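Local coordinates for tripartite motif-containing protein 65 (Homo sapiens, PDB 7JL4), which acts as an E3 ubiquitin ligase in innate immunity, autophagy and inflammation, and is represented here by its PRY-SPRY (B30.2) domain, at residues G55-Q63 with L93-N104; E76-L86 with F178-C189. One frame throughout, in Å; residues are numbered along the deposited sequence.

Contact 1 (G55-Q63 with L93-N104); sequences GSFELWQVQ and LPRSRLGPHTDN. Unlike the reference sequence in segment 93-104: S96 (reference Cys).
The F57 ring is covered on both faces: R95 CD lies over the centre of one, 3.5 Å from the ring centroid, and Q61 CB covers the other nearer its rim, while P94 O sits at the edge. The contact joins two loops of the B30.2/SPRY beta-sandwich, one leading into edge strand 61-63, the other linking strands 84-89 and 111-116. R95 bends at its second torsion (chi2 -87°), which lays CD on the ring and brings the guanidinium off-centre into a cation-pi contact, CZ 4.7 Å from the F57 centroid with the two planes 31° apart. G55 O meets the guanidinium edge in its plane, accepting from R95 NE at 3.0 Å. On W60, T102 CG2 stands over the six-membered ring, 3.7 Å from its centroid; the same methyl also lies over the R97 guanidinium, and T102 OG1 is hydrogen-bonded to W179 NE1. Backbone hydrogen bonds run from W60 N to T102 O (3.1 Å) and from E58 N to R95 O (2.8 Å). L59 CD1 presses on the amide of N104, whose ND2 donates to P94 O. E58 OE1 takes R97 N at 3.2 Å on its anti side, 30° out of the carboxylate plane.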
# COMPACT_ATOMS: atom_id res chain seq x y z
N GLY A 55 -12.05 -14.33 6.77
CA GLY A 55 -10.98 -13.36 6.87
C GLY A 55 -10.64 -12.67 5.57
O GLY A 55 -9.83 -11.72 5.58
N SER A 56 -11.21 -13.10 4.45
CA SER A 56 -10.88 -12.47 3.19
C SER A 56 -11.63 -11.15 3.08
O SER A 56 -12.78 -11.03 3.50
CB SER A 56 -11.24 -13.38 2.02
OG SER A 56 -12.58 -13.83 2.10
N PHE A 57 -10.94 -10.14 2.54
CA PHE A 57 -11.57 -8.85 2.29
C PHE A 57 -12.70 -9.00 1.28
O PHE A 57 -12.51 -9.60 0.21
CB PHE A 57 -10.53 -7.85 1.77
CG PHE A 57 -9.70 -7.19 2.85
CD1 PHE A 57 -10.22 -6.14 3.59
CD2 PHE A 57 -8.39 -7.58 3.06
CE1 PHE A 57 -9.47 -5.49 4.55
CE2 PHE A 57 -7.61 -6.95 4.03
CZ PHE A 57 -8.15 -5.91 4.79
N GLU A 58 -13.89 -8.48 1.63
CA GLU A 58 -14.95 -8.28 0.65
C GLU A 58 -14.70 -7.03 -0.18
O GLU A 58 -15.06 -6.96 -1.36
CB GLU A 58 -16.30 -8.19 1.36
CG GLU A 58 -16.70 -9.46 2.11
CD GLU A 58 -18.02 -9.33 2.85
OE1 GLU A 58 -18.64 -8.25 2.81
OE2 GLU A 58 -18.43 -10.33 3.47
N LEU A 59 -14.10 -6.02 0.45
CA LEU A 59 -13.50 -4.91 -0.26
C LEU A 59 -12.46 -5.44 -1.25
O LEU A 59 -12.03 -6.58 -1.17
CB LEU A 59 -12.83 -3.98 0.74
CG LEU A 59 -13.89 -3.54 1.77
CD1 LEU A 59 -13.22 -2.96 3.01
CD2 LEU A 59 -14.85 -2.55 1.18
N TRP A 60 -12.06 -4.59 -2.18
CA TRP A 60 -11.06 -5.00 -3.18
C TRP A 60 -9.66 -4.78 -2.60
O TRP A 60 -8.88 -3.96 -3.09
CB TRP A 60 -11.27 -4.23 -4.47
CG TRP A 60 -12.57 -4.52 -5.12
CD1 TRP A 60 -13.33 -5.63 -4.93
CD2 TRP A 60 -13.28 -3.70 -6.06
NE1 TRP A 60 -14.48 -5.56 -5.69
CE2 TRP A 60 -14.48 -4.38 -6.39
CE3 TRP A 60 -13.03 -2.46 -6.66
CZ2 TRP A 60 -15.41 -3.87 -7.30
CZ3 TRP A 60 -13.97 -1.94 -7.55
CH2 TRP A 60 -15.14 -2.65 -7.86
N GLN A 61 -9.34 -5.56 -1.55
CA GLN A 61 -8.15 -5.30 -0.74
C GLN A 61 -7.41 -6.59 -0.39
O GLN A 61 -7.93 -7.71 -0.46
CB GLN A 61 -8.49 -4.53 0.56
CG GLN A 61 -9.00 -3.11 0.27
CD GLN A 61 -9.53 -2.37 1.49
OE1 GLN A 61 -9.32 -2.76 2.65
NE2 GLN A 61 -10.24 -1.31 1.23
N VAL A 62 -6.15 -6.40 0.01
CA VAL A 62 -5.30 -7.49 0.49
C VAL A 62 -4.27 -6.83 1.40
O VAL A 62 -3.85 -5.70 1.14
CB VAL A 62 -4.64 -8.25 -0.68
CG1 VAL A 62 -3.85 -7.27 -1.54
CG2 VAL A 62 -3.73 -9.39 -0.14
N GLN A 63 -3.86 -7.54 2.46
CA GLN A 63 -2.84 -7.03 3.37
C GLN A 63 -1.59 -7.90 3.29
O GLN A 63 -1.56 -8.95 2.65
CB GLN A 63 -3.36 -6.97 4.81
CG GLN A 63 -3.57 -8.36 5.44
CD GLN A 63 -4.14 -8.31 6.85
OE1 GLN A 63 -4.51 -7.26 7.36
NE2 GLN A 63 -4.19 -9.48 7.51
N LEU A 93 -9.11 -3.11 11.11
CA LEU A 93 -9.67 -2.64 9.85
C LEU A 93 -10.75 -3.60 9.37
O LEU A 93 -10.49 -4.80 9.25
CB LEU A 93 -8.58 -2.49 8.79
CG LEU A 93 -9.03 -1.95 7.44
CD1 LEU A 93 -9.46 -0.48 7.56
CD2 LEU A 93 -7.93 -2.08 6.39
N PRO A 94 -11.97 -3.12 9.10
CA PRO A 94 -13.04 -4.03 8.68
C PRO A 94 -12.76 -4.68 7.32
O PRO A 94 -12.20 -4.07 6.42
CB PRO A 94 -14.28 -3.13 8.62
CG PRO A 94 -13.95 -1.98 9.55
CD PRO A 94 -12.47 -1.76 9.36
N ARG A 95 -13.20 -5.93 7.20
CA ARG A 95 -13.08 -6.69 5.96
C ARG A 95 -14.34 -6.62 5.10
O ARG A 95 -14.26 -6.87 3.89
CB ARG A 95 -12.79 -8.17 6.29
CG ARG A 95 -11.57 -8.42 7.17
CD ARG A 95 -10.32 -8.54 6.36
NE ARG A 95 -9.25 -9.22 7.09
CZ ARG A 95 -8.48 -8.64 8.01
NH1 ARG A 95 -7.54 -9.36 8.62
NH2 ARG A 95 -8.63 -7.34 8.29
N SER A 96 -15.49 -6.29 5.68
CA SER A 96 -16.75 -6.34 4.96
C SER A 96 -16.99 -5.07 4.16
O SER A 96 -16.52 -3.99 4.50
CB SER A 96 -17.93 -6.55 5.91
OG SER A 96 -17.83 -5.69 7.03
N ARG A 97 -17.75 -5.23 3.08
CA ARG A 97 -18.26 -4.14 2.28
C ARG A 97 -19.72 -3.91 2.69
O ARG A 97 -20.62 -4.56 2.18
CB ARG A 97 -18.21 -4.49 0.81
CG ARG A 97 -18.71 -3.37 -0.05
CD ARG A 97 -18.62 -3.82 -1.46
NE ARG A 97 -19.17 -2.84 -2.39
CZ ARG A 97 -19.19 -3.03 -3.70
NH1 ARG A 97 -18.73 -4.17 -4.19
NH2 ARG A 97 -19.69 -2.11 -4.50
N LEU A 98 -19.95 -2.99 3.63
CA LEU A 98 -21.31 -2.72 4.05
C LEU A 98 -22.06 -1.80 3.08
O LEU A 98 -23.30 -1.78 3.10
CB LEU A 98 -21.32 -2.12 5.45
CG LEU A 98 -20.75 -3.04 6.52
CD1 LEU A 98 -20.87 -2.38 7.88
CD2 LEU A 98 -21.43 -4.38 6.50
N GLY A 99 -21.34 -1.06 2.24
CA GLY A 99 -22.00 -0.11 1.36
C GLY A 99 -21.51 -0.14 -0.07
O GLY A 99 -21.00 -1.15 -0.57
N PRO A 100 -21.67 1.00 -0.77
CA PRO A 100 -21.21 1.06 -2.16
C PRO A 100 -19.70 1.18 -2.30
O PRO A 100 -19.19 0.86 -3.37
CB PRO A 100 -21.91 2.31 -2.70
CG PRO A 100 -22.06 3.19 -1.50
CD PRO A 100 -22.29 2.26 -0.33
N HIS A 101 -18.99 1.65 -1.27
CA HIS A 101 -17.55 1.86 -1.39
C HIS A 101 -16.82 0.52 -1.35
O HIS A 101 -17.23 -0.40 -0.64
CB HIS A 101 -17.05 2.79 -0.27
CG HIS A 101 -17.85 4.05 -0.13
ND1 HIS A 101 -18.05 4.93 -1.17
CD2 HIS A 101 -18.51 4.58 0.94
CE1 HIS A 101 -18.82 5.94 -0.76
NE2 HIS A 101 -19.11 5.74 0.51
N THR A 102 -15.75 0.41 -2.13
CA THR A 102 -14.95 -0.81 -2.22
C THR A 102 -13.57 -0.66 -1.60
O THR A 102 -12.81 -1.63 -1.58
CB THR A 102 -14.78 -1.24 -3.68
OG1 THR A 102 -14.03 -0.24 -4.38
CG2 THR A 102 -16.15 -1.42 -4.37
N ASP A 103 -13.23 0.54 -1.14
CA ASP A 103 -11.92 0.85 -0.55
C ASP A 103 -12.20 1.52 0.79
O ASP A 103 -12.93 2.52 0.83
CB ASP A 103 -11.16 1.80 -1.50
CG ASP A 103 -9.77 2.20 -1.02
OD1 ASP A 103 -9.25 1.70 0.02
OD2 ASP A 103 -9.17 3.06 -1.72
N ASN A 104 -11.69 0.95 1.88
CA ASN A 104 -11.87 1.62 3.17
C ASN A 104 -10.54 2.07 3.78
O ASN A 104 -10.52 2.44 4.96
CB ASN A 104 -12.67 0.73 4.14
CG ASN A 104 -11.85 -0.45 4.67
OD1 ASN A 104 -10.70 -0.66 4.27
ND2 ASN A 104 -12.44 -1.20 5.61
O HOH W 1 -17.67 -6.50 -3.24
O HOH W 2 -6.62 -5.82 9.62

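Contact 2 (E76-L86 with F178-C189); sequences EVRASDHSVTL and FWLLEGRTLTLC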
# COMPACT_ATOMS: atom_id res chain seq x y z
N GLU A 76 9.21 -0.51 -1.12
CA GLU A 76 8.79 0.01 -2.41
C GLU A 76 7.84 -0.97 -3.09
O GLU A 76 7.96 -2.19 -2.94
CB GLU A 76 9.99 0.31 -3.31
CG GLU A 76 10.79 1.52 -2.80
CD GLU A 76 12.11 1.73 -3.50
OE1 GLU A 76 12.45 0.94 -4.40
OE2 GLU A 76 12.79 2.74 -3.20
N VAL A 77 6.90 -0.42 -3.84
CA VAL A 77 5.84 -1.16 -4.52
C VAL A 77 5.75 -0.63 -5.95
O VAL A 77 5.82 0.59 -6.15
CB VAL A 77 4.48 -0.99 -3.81
CG1 VAL A 77 3.36 -1.70 -4.57
CG2 VAL A 77 4.55 -1.45 -2.36
N ARG A 78 5.56 -1.51 -6.92
CA ARG A 78 5.30 -1.08 -8.30
C ARG A 78 3.85 -1.35 -8.67
O ARG A 78 3.36 -2.47 -8.55
CB ARG A 78 6.22 -1.77 -9.29
CG ARG A 78 5.89 -1.31 -10.73
CD ARG A 78 6.96 -1.62 -11.72
NE ARG A 78 8.21 -0.89 -11.50
CZ ARG A 78 8.42 0.37 -11.89
NH1 ARG A 78 7.46 1.06 -12.48
NH2 ARG A 78 9.59 0.94 -11.66
N ALA A 79 3.16 -0.32 -9.17
CA ALA A 79 1.79 -0.44 -9.65
C ALA A 79 1.77 -0.55 -11.17
O ALA A 79 2.47 0.20 -11.85
CB ALA A 79 0.96 0.77 -9.20
N SER A 80 0.93 -1.45 -11.70
CA SER A 80 0.84 -1.56 -13.17
C SER A 80 0.16 -0.35 -13.79
O SER A 80 0.29 -0.14 -15.01
CB SER A 80 0.07 -2.81 -13.61
OG SER A 80 -1.28 -2.79 -13.13
N ASP A 81 -0.59 0.42 -13.00
CA ASP A 81 -1.48 1.45 -13.52
C ASP A 81 -1.99 2.25 -12.32
O ASP A 81 -1.74 1.88 -11.17
CB ASP A 81 -2.65 0.84 -14.28
CG ASP A 81 -3.35 1.83 -15.22
OD1 ASP A 81 -2.94 3.01 -15.33
OD2 ASP A 81 -4.32 1.39 -15.86
N HIS A 82 -2.73 3.33 -12.61
CA HIS A 82 -3.40 4.07 -11.55
C HIS A 82 -4.61 3.27 -11.04
O HIS A 82 -4.96 2.22 -11.58
CB HIS A 82 -3.86 5.44 -12.05
CG HIS A 82 -4.79 5.35 -13.22
ND1 HIS A 82 -6.09 4.88 -13.10
CD2 HIS A 82 -4.61 5.62 -14.53
CE1 HIS A 82 -6.67 4.89 -14.29
NE2 HIS A 82 -5.79 5.33 -15.17
N SER A 83 -5.28 3.85 -10.04
CA SER A 83 -6.43 3.25 -9.35
C SER A 83 -5.97 2.10 -8.45
O SER A 83 -6.45 0.97 -8.53
CB SER A 83 -7.51 2.81 -10.33
OG SER A 83 -7.85 3.90 -11.18
N VAL A 84 -4.99 2.41 -7.60
CA VAL A 84 -4.58 1.55 -6.50
C VAL A 84 -4.45 2.43 -5.26
O VAL A 84 -4.26 3.65 -5.36
CB VAL A 84 -3.25 0.81 -6.80
CG1 VAL A 84 -3.40 -0.04 -8.07
CG2 VAL A 84 -2.12 1.79 -6.98
N THR A 85 -4.54 1.80 -4.08
CA THR A 85 -4.34 2.50 -2.82
C THR A 85 -3.30 1.74 -2.01
O THR A 85 -3.37 0.51 -1.92
CB THR A 85 -5.62 2.62 -1.98
OG1 THR A 85 -6.63 3.30 -2.72
CG2 THR A 85 -5.34 3.40 -0.65
N LEU A 86 -2.34 2.47 -1.45
CA LEU A 86 -1.27 1.90 -0.63
C LEU A 86 -1.40 2.48 0.77
O LEU A 86 -1.46 3.70 0.93
CB LEU A 86 0.11 2.28 -1.19
CG LEU A 86 0.67 1.77 -2.53
CD1 LEU A 86 -0.16 2.23 -3.70
CD2 LEU A 86 2.04 2.41 -2.65
N PHE A 178 -3.65 -2.76 0.90
CA PHE A 178 -3.72 -2.24 -0.47
C PHE A 178 -5.11 -2.43 -1.06
O PHE A 178 -5.78 -3.43 -0.77
CB PHE A 178 -2.68 -2.95 -1.34
CG PHE A 178 -1.28 -2.81 -0.83
CD1 PHE A 178 -0.52 -1.70 -1.17
CD2 PHE A 178 -0.75 -3.76 0.03
CE1 PHE A 178 0.76 -1.54 -0.69
CE2 PHE A 178 0.54 -3.61 0.54
CZ PHE A 178 1.30 -2.48 0.18
N TRP A 179 -5.52 -1.50 -1.93
CA TRP A 179 -6.75 -1.58 -2.70
C TRP A 179 -6.40 -1.55 -4.18
O TRP A 179 -5.49 -0.82 -4.59
CB TRP A 179 -7.68 -0.41 -2.38
CG TRP A 179 -8.89 -0.30 -3.26
CD1 TRP A 179 -10.09 -0.92 -3.09
CD2 TRP A 179 -9.03 0.54 -4.43
NE1 TRP A 179 -10.99 -0.51 -4.09
CE2 TRP A 179 -10.35 0.38 -4.92
CE3 TRP A 179 -8.17 1.41 -5.10
CZ2 TRP A 179 -10.81 1.05 -6.05
CZ3 TRP A 179 -8.63 2.08 -6.23
CH2 TRP A 179 -9.94 1.89 -6.69
N LEU A 180 -7.10 -2.36 -4.97
CA LEU A 180 -6.82 -2.50 -6.40
C LEU A 180 -8.12 -2.51 -7.19
O LEU A 180 -8.96 -3.38 -6.98
CB LEU A 180 -6.06 -3.79 -6.70
CG LEU A 180 -4.64 -4.04 -6.25
CD1 LEU A 180 -4.62 -4.47 -4.78
CD2 LEU A 180 -4.06 -5.11 -7.17
N LEU A 181 -8.22 -1.62 -8.17
CA LEU A 181 -9.28 -1.72 -9.17
C LEU A 181 -9.09 -2.99 -9.99
O LEU A 181 -8.01 -3.58 -10.03
CB LEU A 181 -9.25 -0.49 -10.07
CG LEU A 181 -10.56 -0.25 -10.80
CD1 LEU A 181 -11.63 -0.10 -9.76
CD2 LEU A 181 -10.45 0.98 -11.67
N GLU A 182 -10.16 -3.44 -10.65
CA GLU A 182 -10.04 -4.61 -11.52
C GLU A 182 -9.01 -4.35 -12.61
O GLU A 182 -8.98 -3.27 -13.21
CB GLU A 182 -11.39 -4.96 -12.16
CG GLU A 182 -11.34 -6.07 -13.21
CD GLU A 182 -12.67 -6.27 -13.93
OE1 GLU A 182 -12.67 -6.41 -15.17
OE2 GLU A 182 -13.72 -6.28 -13.25
N GLY A 183 -8.17 -5.36 -12.89
CA GLY A 183 -7.15 -5.28 -13.92
C GLY A 183 -5.78 -4.81 -13.43
O GLY A 183 -4.81 -4.88 -14.20
N ARG A 184 -5.68 -4.34 -12.20
CA ARG A 184 -4.43 -3.77 -11.72
C ARG A 184 -3.57 -4.87 -11.10
O ARG A 184 -4.08 -5.83 -10.54
CB ARG A 184 -4.67 -2.66 -10.70
CG ARG A 184 -4.87 -1.28 -11.32
CD ARG A 184 -6.14 -1.24 -12.18
NE ARG A 184 -6.37 0.10 -12.72
CZ ARG A 184 -7.25 0.42 -13.66
NH1 ARG A 184 -8.02 -0.51 -14.24
NH2 ARG A 184 -7.35 1.68 -14.05
N THR A 185 -2.25 -4.70 -11.23
CA THR A 185 -1.26 -5.54 -10.56
C THR A 185 -0.45 -4.67 -9.61
O THR A 185 -0.08 -3.54 -9.96
CB THR A 185 -0.34 -6.22 -11.58
OG1 THR A 185 -1.09 -7.13 -12.38
CG2 THR A 185 0.80 -6.99 -10.89
N LEU A 186 -0.17 -5.18 -8.40
CA LEU A 186 0.81 -4.58 -7.49
C LEU A 186 1.92 -5.58 -7.22
O LEU A 186 1.63 -6.76 -6.97
CB LEU A 186 0.20 -4.15 -6.16
CG LEU A 186 -0.79 -2.97 -6.12
CD1 LEU A 186 -1.33 -2.73 -4.71
CD2 LEU A 186 -0.09 -1.72 -6.61
N THR A 187 3.17 -5.11 -7.24
CA THR A 187 4.35 -5.94 -6.98
C THR A 187 5.12 -5.35 -5.79
O THR A 187 5.53 -4.18 -5.84
CB THR A 187 5.24 -5.99 -8.22
OG1 THR A 187 4.46 -6.39 -9.36
CG2 THR A 187 6.37 -6.99 -8.00
N LEU A 188 5.31 -6.15 -4.74
CA LEU A 188 6.12 -5.75 -3.59
C LEU A 188 7.59 -5.94 -3.96
O LEU A 188 8.03 -7.07 -4.19
CB LEU A 188 5.76 -6.59 -2.37
CG LEU A 188 4.27 -6.60 -2.01
CD1 LEU A 188 3.97 -7.65 -0.97
CD2 LEU A 188 3.84 -5.26 -1.50
N CYS A 189 8.35 -4.85 -4.02
CA CYS A 189 9.72 -4.92 -4.52
C CYS A 189 10.62 -5.40 -3.39
O CYS A 189 10.45 -4.99 -2.24
CB CYS A 189 10.19 -3.56 -5.01
SG CYS A 189 9.17 -2.87 -6.34
O HOH W 3 3.26 -4.42 -10.58
O HOH W 4 -2.84 -2.76 -15.22
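R184 is layered between D81 and L181 where the SPRY sandwich crosses from one sheet to the other. The D81 carboxylate lies nearly parallel to the guanidinium, the planes 9° apart, with OD2 3.5 Å from R184 NH2 and over the face, so the salt bridge is one of charge without a directed N-H. L181 CD2 covers the centre of the opposite face. In the guanidinium plane R184 NE points almost straight at H82 O (2.8 Å, 174°), while NH1 donates to E182 O, tilted from that plane, at 3.1 Å. H82 turns its ring steeply to the guanidinium, with CE1 near NH2, while its ND1 and S83 OG share a hydrogen bond. A leucine in place of R184 would probably leave H82 O and E182 O without these donors and D81 without its counter-charge.

S80 OG sits between its own backbone N and carbonyl carbon (chi1 62°), where it accepts from T185 N at 2.9 Å, beside the backbone hydrogen bond from S80 N to T185 O, and so prolongs the bonding of strands 76-79 and 185-188 past their last bridge. The second antiparallel ladder, 84-86 with 178-180, belongs to the other sheet. Between the sheets V84 and L186 overlap head to tail, CG1 meeting CD2 at 4.0 Å; L186 CD2 also rests on A79 CB (3.7 Å). L86 CG lies at the edge of the F178 ring, 3.8 Å from CE1. On the other side of that strand pair T85 OG1, hydrogen-bonded to D103 OD2, leans obliquely on W179 CE3.

The chemistry is thus divided: an apolar seam joins the sheets, while at the turns one arginine probably offsets the charge of D81 and donates to two backbone carbonyls.

Overall arrangement
From the N terminus the segments come in the order 55-63, 76-86, 93-104 and 178-189, so the two contacts alternate along the chain and cross without nesting. Contact 1 closes a loop of 29 residues that carries strands 72-79 and 84-89; contact 2 closes a much longer one, 91 residues that run through strands 111-116 to 161-167, the outermost strands 128-133 and 161-167 among them. Their centres are 16 Å apart, yet they touch: V62 O is probably hydrogen-bonded to F178 N, setting edge strand 61-63 beside strand 175-180 in the six-stranded sheet, and W60 O packs against W179 CD1. Contact 1 therefore ties surface loops to that sheet's edge, and contact 2 ties the sheet to its seven-stranded partner.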